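Local structure of sulfur oxidation protein soxB (Thermus thermophilus, 2WDD) at residues H288-R293 and A308-M313; W301-S306 and L327-L332; L32-L37 and G105-L110. The protein hydrolyses the sulfur-sulfur bond of a cysteine S-thiosulfonate in the bacterial Sox pathway of sulfur oxidation, using a centre of two manganese ions. One frame throughout, in Å; residues are numbered along the deposited sequence.

Contact 1: H288-R293 and A308-M313; sequences HDLTPR and AGKALM. With MN (manganese (II) ion), chain G.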
loop_
_atom_site.group_PDB
_atom_site.type_symbol
_atom_site.label_atom_id
_atom_site.label_comp_id
_atom_site.label_asym_id
_atom_site.label_seq_id
_atom_site.Cartn_x
_atom_site.Cartn_y
_atom_site.Cartn_z
ATOM N N HIS A 288 4.198 1.666 0.051
ATOM C CA HIS A 288 4.271 0.602 1.051
ATOM C C HIS A 288 5.717 0.189 1.341
ATOM O O HIS A 288 5.995 -0.977 1.642
ATOM C CB HIS A 288 3.458 -0.623 0.594
ATOM C CG HIS A 288 1.980 -0.375 0.461
ATOM N ND1 HIS A 288 1.054 -1.397 0.443
ATOM C CD2 HIS A 288 1.270 0.774 0.346
ATOM C CE1 HIS A 288 -0.163 -0.888 0.323
ATOM N NE2 HIS A 288 -0.061 0.427 0.273
ATOM N N ASP A 289 6.630 1.157 1.275
ATOM C CA ASP A 289 8.052 0.902 1.513
ATOM C C ASP A 289 8.433 0.874 2.989
ATOM O O ASP A 289 7.674 1.332 3.857
ATOM C CB ASP A 289 8.874 1.980 0.801
ATOM C CG ASP A 289 8.843 1.830 -0.710
ATOM O OD1 ASP A 289 9.169 0.724 -1.186
ATOM O OD2 ASP A 289 8.515 2.800 -1.423
ATOM N N LEU A 290 9.642 0.366 3.257
ATOM C CA LEU A 290 10.228 0.367 4.601
ATOM C C LEU A 290 11.619 0.992 4.505
ATOM O O LEU A 290 12.400 0.632 3.619
ATOM C CB LEU A 290 10.352 -1.058 5.166
ATOM C CG LEU A 290 9.088 -1.586 5.857
ATOM C CD1 LEU A 290 9.088 -3.107 5.878
ATOM C CD2 LEU A 290 8.962 -1.009 7.272
ATOM N N THR A 291 11.906 1.945 5.392
ATOM C CA THR A 291 13.212 2.613 5.416
ATOM C C THR A 291 13.747 2.660 6.856
ATOM O O THR A 291 13.524 3.632 7.578
ATOM C CB THR A 291 13.128 4.046 4.854
ATOM O OG1 THR A 291 12.129 4.782 5.566
ATOM C CG2 THR A 291 12.789 4.022 3.380
ATOM N N PRO A 292 14.463 1.611 7.288
ATOM C CA PRO A 292 15.009 1.562 8.649
ATOM C C PRO A 292 15.931 2.735 8.965
ATOM O O PRO A 292 16.053 3.137 10.125
ATOM C CB PRO A 292 15.761 0.238 8.667
ATOM C CG PRO A 292 14.945 -0.635 7.722
ATOM C CD PRO A 292 14.597 0.320 6.592
ATOM N N ARG A 293 16.523 3.306 7.918
ATOM C CA ARG A 293 17.362 4.495 8.030
ATOM C C ARG A 293 16.773 5.439 6.986
ATOM O O ARG A 293 16.347 4.986 5.917
ATOM C CB ARG A 293 18.813 4.163 7.673
ATOM C CG ARG A 293 19.455 3.140 8.588
ATOM C CD ARG A 293 20.951 3.037 8.322
ATOM N NE ARG A 293 21.546 1.862 8.954
ATOM C CZ ARG A 293 21.998 1.830 10.204
ATOM N NH1 ARG A 293 21.907 2.907 10.973
ATOM N NH2 ARG A 293 22.539 0.719 10.689
ATOM N N ALA A 308 -0.286 -1.904 6.187
ATOM C CA ALA A 308 -1.086 -2.938 6.827
ATOM C C ALA A 308 -0.921 -3.060 8.339
ATOM O O ALA A 308 -1.215 -4.115 8.922
ATOM C CB ALA A 308 -0.798 -4.282 6.142
ATOM N N GLY A 309 -0.419 -1.987 8.954
ATOM C CA GLY A 309 -0.181 -1.907 10.391
ATOM C C GLY A 309 1.078 -2.612 10.862
ATOM O O GLY A 309 1.271 -2.842 12.064
ATOM N N LYS A 310 1.950 -2.974 9.932
ATOM C CA LYS A 310 3.111 -3.741 10.355
ATOM C C LYS A 310 4.141 -3.008 11.184
ATOM O O LYS A 310 4.849 -3.634 11.981
ATOM C CB LYS A 310 3.740 -4.525 9.202
ATOM C CG LYS A 310 4.539 -3.716 8.211
ATOM C CD LYS A 310 4.864 -4.560 6.958
ATOM C CE LYS A 310 5.839 -5.699 7.256
ATOM N NZ LYS A 310 6.298 -6.429 6.004
ATOM N N ALA A 311 4.234 -1.695 11.006
ATOM C CA ALA A 311 5.243 -0.920 11.703
ATOM C C ALA A 311 4.767 0.464 12.081
ATOM O O ALA A 311 3.958 1.075 11.386
ATOM C CB ALA A 311 6.484 -0.800 10.826
ATOM N N LEU A 312 5.342 0.986 13.160
ATOM C CA LEU A 312 5.115 2.356 13.560
ATOM C C LEU A 312 6.495 2.984 13.427
ATOM O O LEU A 312 7.469 2.476 13.989
ATOM C CB LEU A 312 4.665 2.444 15.019
ATOM C CG LEU A 312 4.460 3.898 15.456
ATOM C CD1 LEU A 312 3.225 4.502 14.772
ATOM C CD2 LEU A 312 4.327 3.984 16.984
ATOM N N MET A 313 6.600 4.019 12.604
ATOM C CA MET A 313 7.880 4.681 12.415
ATOM C C MET A 313 8.004 5.800 13.427
ATOM O O MET A 313 7.180 6.718 13.445
ATOM C CB MET A 313 8.010 5.248 11.003
ATOM C CG MET A 313 8.750 4.313 10.060
ATOM S SD MET A 313 8.067 2.655 9.984
ATOM C CE MET A 313 6.423 3.014 9.261
HETATM MN MN MN G . -1.717 1.868 -0.081
HETATM O O HOH W 1 -1.046 2.747 -1.844
#
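Leu290 meets Lys310 and Ala311 from a loop, 288-293, whose first residue is a metal ligand. His288 binds manganese through NE2 at 2.2 Å, the ring carried out to the ion with CG anti to the carbonyl carbon (chi1 -64°); Asp36, His38, Asp132 and a water complete the shell. A weak hydrogen bond from ND1 to Arg405 O may help to hold the ring's rotation. The carboxylate of Asp289 turns back on the loop, OD2 bonding Thr287 OG1. Leu290 then supplies the apolar bridge. Its CD2 rests on Ala311 CB at 4.3 Å, where a single methyl suits a strand facing the branched leucine, while CD1 lies beside the end of Lys310, 4.3 Å from NZ. That buried ammonium does not depend on leucine: Glu48 gives it a salt bridge, and the carbonyls of Phe46 and Leu85 accept hydrogen bonds from it. Thr291 bonds its hydroxyl to the backbone N of Ala304. The loop is thus wedged between strand 300-304 and helix 81-86, where Pro292 packs on Leu82 and Leu86; the helix also covers Ala311 through Leu85, and Val331 of strand 323-333 packs against both Leu290 and Ala311.

Contact 2: W301-S306 and L327-L332; sequences WIVAGS and LRVRVL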
loop_
_atom_site.group_PDB
_atom_site.type_symbol
_atom_site.label_atom_id
_atom_site.label_comp_id
_atom_site.label_asym_id
_atom_site.label_seq_id
_atom_site.Cartn_x
_atom_site.Cartn_y
_atom_site.Cartn_z
ATOM N N TRP A 301 15.250 14.485 4.089
ATOM C CA TRP A 301 15.259 13.104 4.577
ATOM C C TRP A 301 13.899 12.509 4.203
ATOM O O TRP A 301 12.878 13.180 4.337
ATOM C CB TRP A 301 15.374 13.060 6.100
ATOM C CG TRP A 301 16.731 13.449 6.596
ATOM C CD1 TRP A 301 17.063 14.596 7.258
ATOM C CD2 TRP A 301 17.942 12.702 6.448
ATOM N NE1 TRP A 301 18.412 14.604 7.533
ATOM C CE2 TRP A 301 18.971 13.448 7.060
ATOM C CE3 TRP A 301 18.257 11.472 5.868
ATOM C CZ2 TRP A 301 20.299 13.014 7.084
ATOM C CZ3 TRP A 301 19.576 11.034 5.907
ATOM C CH2 TRP A 301 20.576 11.807 6.508
ATOM N N ILE A 302 13.878 11.235 3.820
ATOM C CA ILE A 302 12.631 10.550 3.462
ATOM C C ILE A 302 12.481 9.286 4.303
ATOM O O ILE A 302 13.423 8.485 4.414
ATOM C CB ILE A 302 12.620 10.209 1.965
ATOM C CG1 ILE A 302 12.696 11.498 1.134
ATOM C CG2 ILE A 302 11.351 9.424 1.598
ATOM C CD1 ILE A 302 12.774 11.260 -0.367
ATOM N N VAL A 303 11.317 9.130 4.934
ATOM C CA VAL A 303 11.014 7.950 5.742
ATOM C C VAL A 303 9.695 7.374 5.229
ATOM O O VAL A 303 8.693 8.084 5.169
ATOM C CB VAL A 303 10.904 8.315 7.226
ATOM C CG1 VAL A 303 10.398 7.140 8.049
ATOM C CG2 VAL A 303 12.260 8.820 7.736
ATOM N N ALA A 304 9.693 6.091 4.872
ATOM C CA ALA A 304 8.496 5.433 4.341
ATOM C C ALA A 304 7.542 4.974 5.437
ATOM O O ALA A 304 7.965 4.657 6.548
ATOM C CB ALA A 304 8.886 4.253 3.459
ATOM N N GLY A 305 6.260 4.851 5.092
ATOM C CA GLY A 305 5.233 4.468 6.059
ATOM C C GLY A 305 4.815 3.009 6.175
ATOM O O GLY A 305 3.935 2.680 6.981
ATOM N N SER A 306 5.472 2.131 5.419
ATOM C CA SER A 306 5.153 0.707 5.420
ATOM C C SER A 306 3.681 0.478 5.070
ATOM O O SER A 306 3.108 1.217 4.252
ATOM C CB SER A 306 5.559 0.028 6.741
ATOM O OG SER A 306 5.486 -1.387 6.618
ATOM N N LEU A 327 18.170 13.812 13.099
ATOM C CA LEU A 327 17.001 12.995 13.393
ATOM C C LEU A 327 17.370 11.566 13.710
ATOM O O LEU A 327 18.410 11.063 13.281
ATOM C CB LEU A 327 16.018 13.014 12.216
ATOM C CG LEU A 327 16.375 12.171 10.985
ATOM C CD1 LEU A 327 15.227 12.261 9.960
ATOM C CD2 LEU A 327 17.682 12.622 10.374
ATOM N N ARG A 328 16.490 10.905 14.445
ATOM C CA ARG A 328 16.651 9.500 14.753
ATOM C C ARG A 328 15.400 8.793 14.229
ATOM O O ARG A 328 14.285 9.188 14.543
ATOM C CB ARG A 328 16.790 9.275 16.253
ATOM C CG ARG A 328 17.063 7.822 16.606
ATOM C CD ARG A 328 17.126 7.604 18.107
ATOM N NE ARG A 328 15.836 7.844 18.746
ATOM C CZ ARG A 328 15.636 7.837 20.060
ATOM N NH1 ARG A 328 16.641 7.579 20.890
ATOM N NH2 ARG A 328 14.426 8.077 20.543
ATOM N N VAL A 329 15.599 7.763 13.418
ATOM C CA VAL A 329 14.489 7.023 12.833
ATOM C C VAL A 329 14.544 5.597 13.341
ATOM O O VAL A 329 15.598 4.950 13.301
ATOM C CB VAL A 329 14.601 7.020 11.290
ATOM C CG1 VAL A 329 13.558 6.093 10.671
ATOM C CG2 VAL A 329 14.505 8.440 10.725
ATOM N N ARG A 330 13.409 5.098 13.815
ATOM C CA ARG A 330 13.323 3.722 14.256
ATOM C C ARG A 330 12.044 3.108 13.729
ATOM O O ARG A 330 10.966 3.646 13.941
ATOM C CB ARG A 330 13.349 3.617 15.778
ATOM C CG ARG A 330 14.687 4.009 16.388
ATOM C CD ARG A 330 15.778 3.012 16.020
ATOM N NE ARG A 330 17.034 3.319 16.705
ATOM C CZ ARG A 330 17.988 4.084 16.187
ATOM N NH1 ARG A 330 17.830 4.607 14.980
ATOM N NH2 ARG A 330 19.101 4.325 16.872
ATOM N N VAL A 331 12.177 1.969 13.060
ATOM C CA VAL A 331 11.025 1.216 12.589
ATOM C C VAL A 331 10.651 0.303 13.746
ATOM O O VAL A 331 11.417 -0.601 14.100
ATOM C CB VAL A 331 11.394 0.381 11.340
ATOM C CG1 VAL A 331 10.256 -0.614 11.009
ATOM C CG2 VAL A 331 11.690 1.304 10.148
ATOM N N LEU A 332 9.504 0.558 14.367
ATOM C CA LEU A 332 9.055 -0.259 15.499
ATOM C C LEU A 332 8.075 -1.339 15.041
ATOM O O LEU A 332 6.961 -1.043 14.615
ATOM C CB LEU A 332 8.404 0.614 16.568
ATOM C CG LEU A 332 9.233 1.812 17.021
ATOM C CD1 LEU A 332 8.436 2.654 18.010
ATOM C CD2 LEU A 332 10.555 1.343 17.640
#
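The indole of Trp301 carries Leu327 on one face. Methyl CD2 sits over the five-membered ring, 3.6 Å from its centroid and 12° off the normal, a clear CH-pi contact. The nearest ring atom is Trp301 NE1, at 3.5 Å, but a methyl accepts no bond from the N-H. The sister methyl, Leu327 CD1, covers the root of the ring, 3.9 Å from Trp301 CG. Leu327 can lay both branches on the indole because its CG lies between the backbone N and the carbonyl carbon (chi1 76°). Arg296 adds a cation-pi interaction to Trp301. The other flat group, the guanidinium of Arg330, has Arg328 CG over one face; within its own plane NH1 donates to Val329 O at 2.8 Å, meeting that oxygen from above the carbonyl plane.

Deeper in, Val303 CG2 meets Val329 CG2 at 3.8 Å as the two side chains pass one another, pointing opposite ways. Beta-branched valines suit strands and fill this buried interface compactly. Replacing Trp301 with an alanine keeps CB beside Leu327 CD1 but removes the ring, which would probably leave CD2 without the face it rests on and Arg296 without its pi partner.

Strands 300-304 and 323-333 belong to different sheets, packed face to face as in the sandwich of metallophosphoesterases. Methyl and ring contacts alone join these two segments, while the backbone of 301-303 pairs with its own sheet neighbours, so the joint is one of dispersion and exclusion of water.

Contact 3: L32-L37 and G105-L110; sequences LYFSDL and GALTAL. With MN (manganese (II) ion), chain G.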
loop_
_atom_site.group_PDB
_atom_site.type_symbol
_atom_site.label_atom_id
_atom_site.label_comp_id
_atom_site.label_asym_id
_atom_site.label_seq_id
_atom_site.Cartn_x
_atom_site.Cartn_y
_atom_site.Cartn_z
ATOM N N LEU A 32 5.107 9.990 15.282
ATOM C CA LEU A 32 4.738 8.575 15.317
ATOM C C LEU A 32 3.913 8.411 14.050
ATOM O O LEU A 32 2.799 8.931 13.944
ATOM C CB LEU A 32 3.931 8.239 16.568
ATOM C CG LEU A 32 4.721 8.566 17.852
ATOM C CD1 LEU A 32 3.874 8.356 19.114
ATOM C CD2 LEU A 32 6.026 7.753 17.918
ATOM N N TYR A 33 4.526 7.781 13.054
ATOM C CA TYR A 33 3.971 7.714 11.716
ATOM C C TYR A 33 3.663 6.306 11.227
ATOM O O TYR A 33 4.482 5.401 11.343
ATOM C CB TYR A 33 5.004 8.362 10.783
ATOM C CG TYR A 33 4.793 8.149 9.307
ATOM C CD1 TYR A 33 3.603 8.529 8.696
ATOM C CD2 TYR A 33 5.830 7.662 8.497
ATOM C CE1 TYR A 33 3.415 8.357 7.328
ATOM C CE2 TYR A 33 5.651 7.494 7.129
ATOM C CZ TYR A 33 4.442 7.853 6.554
ATOM O OH TYR A 33 4.252 7.670 5.201
ATOM N N PHE A 34 2.480 6.138 10.654
ATOM C CA PHE A 34 2.125 4.879 10.006
ATOM C C PHE A 34 1.335 5.268 8.766
ATOM O O PHE A 34 0.820 6.381 8.676
ATOM C CB PHE A 34 1.318 3.954 10.918
ATOM C CG PHE A 34 -0.036 4.490 11.282
ATOM C CD1 PHE A 34 -1.170 4.105 10.575
ATOM C CD2 PHE A 34 -0.174 5.397 12.324
ATOM C CE1 PHE A 34 -2.426 4.609 10.917
ATOM C CE2 PHE A 34 -1.423 5.920 12.653
ATOM C CZ PHE A 34 -2.554 5.505 11.960
ATOM N N SER A 35 1.271 4.376 7.789
ATOM C CA SER A 35 0.562 4.696 6.562
ATOM C C SER A 35 0.074 3.407 5.933
ATOM O O SER A 35 0.554 2.308 6.255
ATOM C CB SER A 35 1.497 5.416 5.583
ATOM O OG SER A 35 0.804 5.934 4.456
ATOM N N ASP A 36 -0.883 3.546 5.035
ATOM C CA ASP A 36 -1.349 2.405 4.269
ATOM C C ASP A 36 -1.838 1.214 5.085
ATOM O O ASP A 36 -1.649 0.052 4.700
ATOM C CB ASP A 36 -0.274 1.995 3.257
ATOM C CG ASP A 36 -0.005 3.098 2.234
ATOM O OD1 ASP A 36 -0.720 3.179 1.220
ATOM O OD2 ASP A 36 0.846 3.964 2.510
ATOM N N LEU A 37 -2.528 1.510 6.184
ATOM C CA LEU A 37 -3.116 0.463 7.021
ATOM C C LEU A 37 -4.125 -0.373 6.228
ATOM O O LEU A 37 -4.307 -1.553 6.513
ATOM C CB LEU A 37 -3.815 1.104 8.218
ATOM C CG LEU A 37 -4.474 0.193 9.254
ATOM C CD1 LEU A 37 -3.479 -0.743 9.909
ATOM C CD2 LEU A 37 -5.173 1.025 10.306
ATOM N N GLY A 105 -5.491 -3.011 17.606
ATOM C CA GLY A 105 -5.249 -3.097 19.035
ATOM C C GLY A 105 -3.782 -2.892 19.354
ATOM O O GLY A 105 -3.407 -1.989 20.109
ATOM N N ALA A 106 -2.938 -3.720 18.747
ATOM C CA ALA A 106 -1.499 -3.632 18.978
ATOM C C ALA A 106 -0.887 -2.315 18.495
ATOM O O ALA A 106 -0.018 -1.752 19.161
ATOM C CB ALA A 106 -0.790 -4.814 18.357
ATOM N N LEU A 107 -1.336 -1.818 17.343
ATOM C CA LEU A 107 -0.808 -0.552 16.831
ATOM C C LEU A 107 -1.145 0.568 17.816
ATOM O O LEU A 107 -0.321 1.437 18.097
ATOM C CB LEU A 107 -1.351 -0.256 15.423
ATOM C CG LEU A 107 -0.988 1.086 14.771
ATOM C CD1 LEU A 107 0.528 1.289 14.680
ATOM C CD2 LEU A 107 -1.636 1.238 13.400
ATOM N N THR A 108 -2.354 0.523 18.370
ATOM C CA THR A 108 -2.763 1.517 19.370
ATOM C C THR A 108 -1.912 1.403 20.632
ATOM O O THR A 108 -1.445 2.411 21.164
ATOM C CB THR A 108 -4.245 1.372 19.699
ATOM O OG1 THR A 108 -5.012 1.561 18.507
ATOM C CG2 THR A 108 -4.666 2.399 20.742
ATOM N N ALA A 109 -1.703 0.177 21.101
ATOM C CA ALA A 109 -0.891 -0.050 22.297
ATOM C C ALA A 109 0.512 0.528 22.110
ATOM O O ALA A 109 1.052 1.194 23.001
ATOM C CB ALA A 109 -0.813 -1.544 22.611
ATOM N N LEU A 110 1.091 0.286 20.937
ATOM C CA LEU A 110 2.425 0.785 20.630
ATOM C C LEU A 110 2.468 2.311 20.536
ATOM O O LEU A 110 3.346 2.955 21.107
ATOM C CB LEU A 110 2.945 0.151 19.336
ATOM C CG LEU A 110 4.364 0.556 18.926
ATOM C CD1 LEU A 110 5.346 0.323 20.079
ATOM C CD2 LEU A 110 4.776 -0.229 17.691
HETATM MN MN MN G . -1.717 1.868 -0.081
HETATM O O HOH W 1 -1.046 2.747 -1.844
#
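Asp36 OD2 is held by two donors: Ser35 OG, 2.8 Å away and above the carboxylate plane, and the backbone N of His286. The other oxygen, OD1, binds manganese at 2.1 Å, with His38, Asp132, His288 and a water completing its shell. An aspartate suits the site because one oxygen can serve the metal while the other is steadied by donors.

On either side of this polar pair in sequence, Phe34 and Leu37 turn to helix 104-120 and meet one residue, Leu107. Its CD2 lies over a face of the Phe34 ring, 4.2 Å from the centroid and 15° off the normal, a loose CH-pi contact. The same methyl comes within 4.4 Å of Leu37 CD1. Leu107 reaches inward because its CG is anti to the backbone N (chi1 175°), extending the side chain from the helix. Met104 and Ile111, on the same helix face, pack on Leu37 and Phe34, and Trp151 touches both leucines.

Strand 29-34, this helix and the parallel strand 124-129 form a beta-alpha-beta crossover. The strand end and the turn after it thus divide their chemistry: oily residues face the helix, while the carboxylate between them faces the metal.

In the fold
All three contacts reach the sheet that holds strands 29-34, 311-320 and 323-333, contact 2 from the facing sheet. Contact 1 uses strand 311-320 and contact 2 its neighbour 323-333, joined where Leu312 O lies 2.8 Å from Leu332 N; their centres are about 7 Å apart. Contact 3 is about 10 Å from contact 1 by centres; Met313 N to Tyr33 O, 2.8 Å, pairs their strands, and Ala308 N to Asp36 O, also 2.8 Å, ties the loops near the metal. Contacts 1 and 3 each give the same manganese a ligand. In contact 2 the Val303 side chain is about 11 Å from that of Asp36, and Tyr33 of contact 3 packs on Gly305.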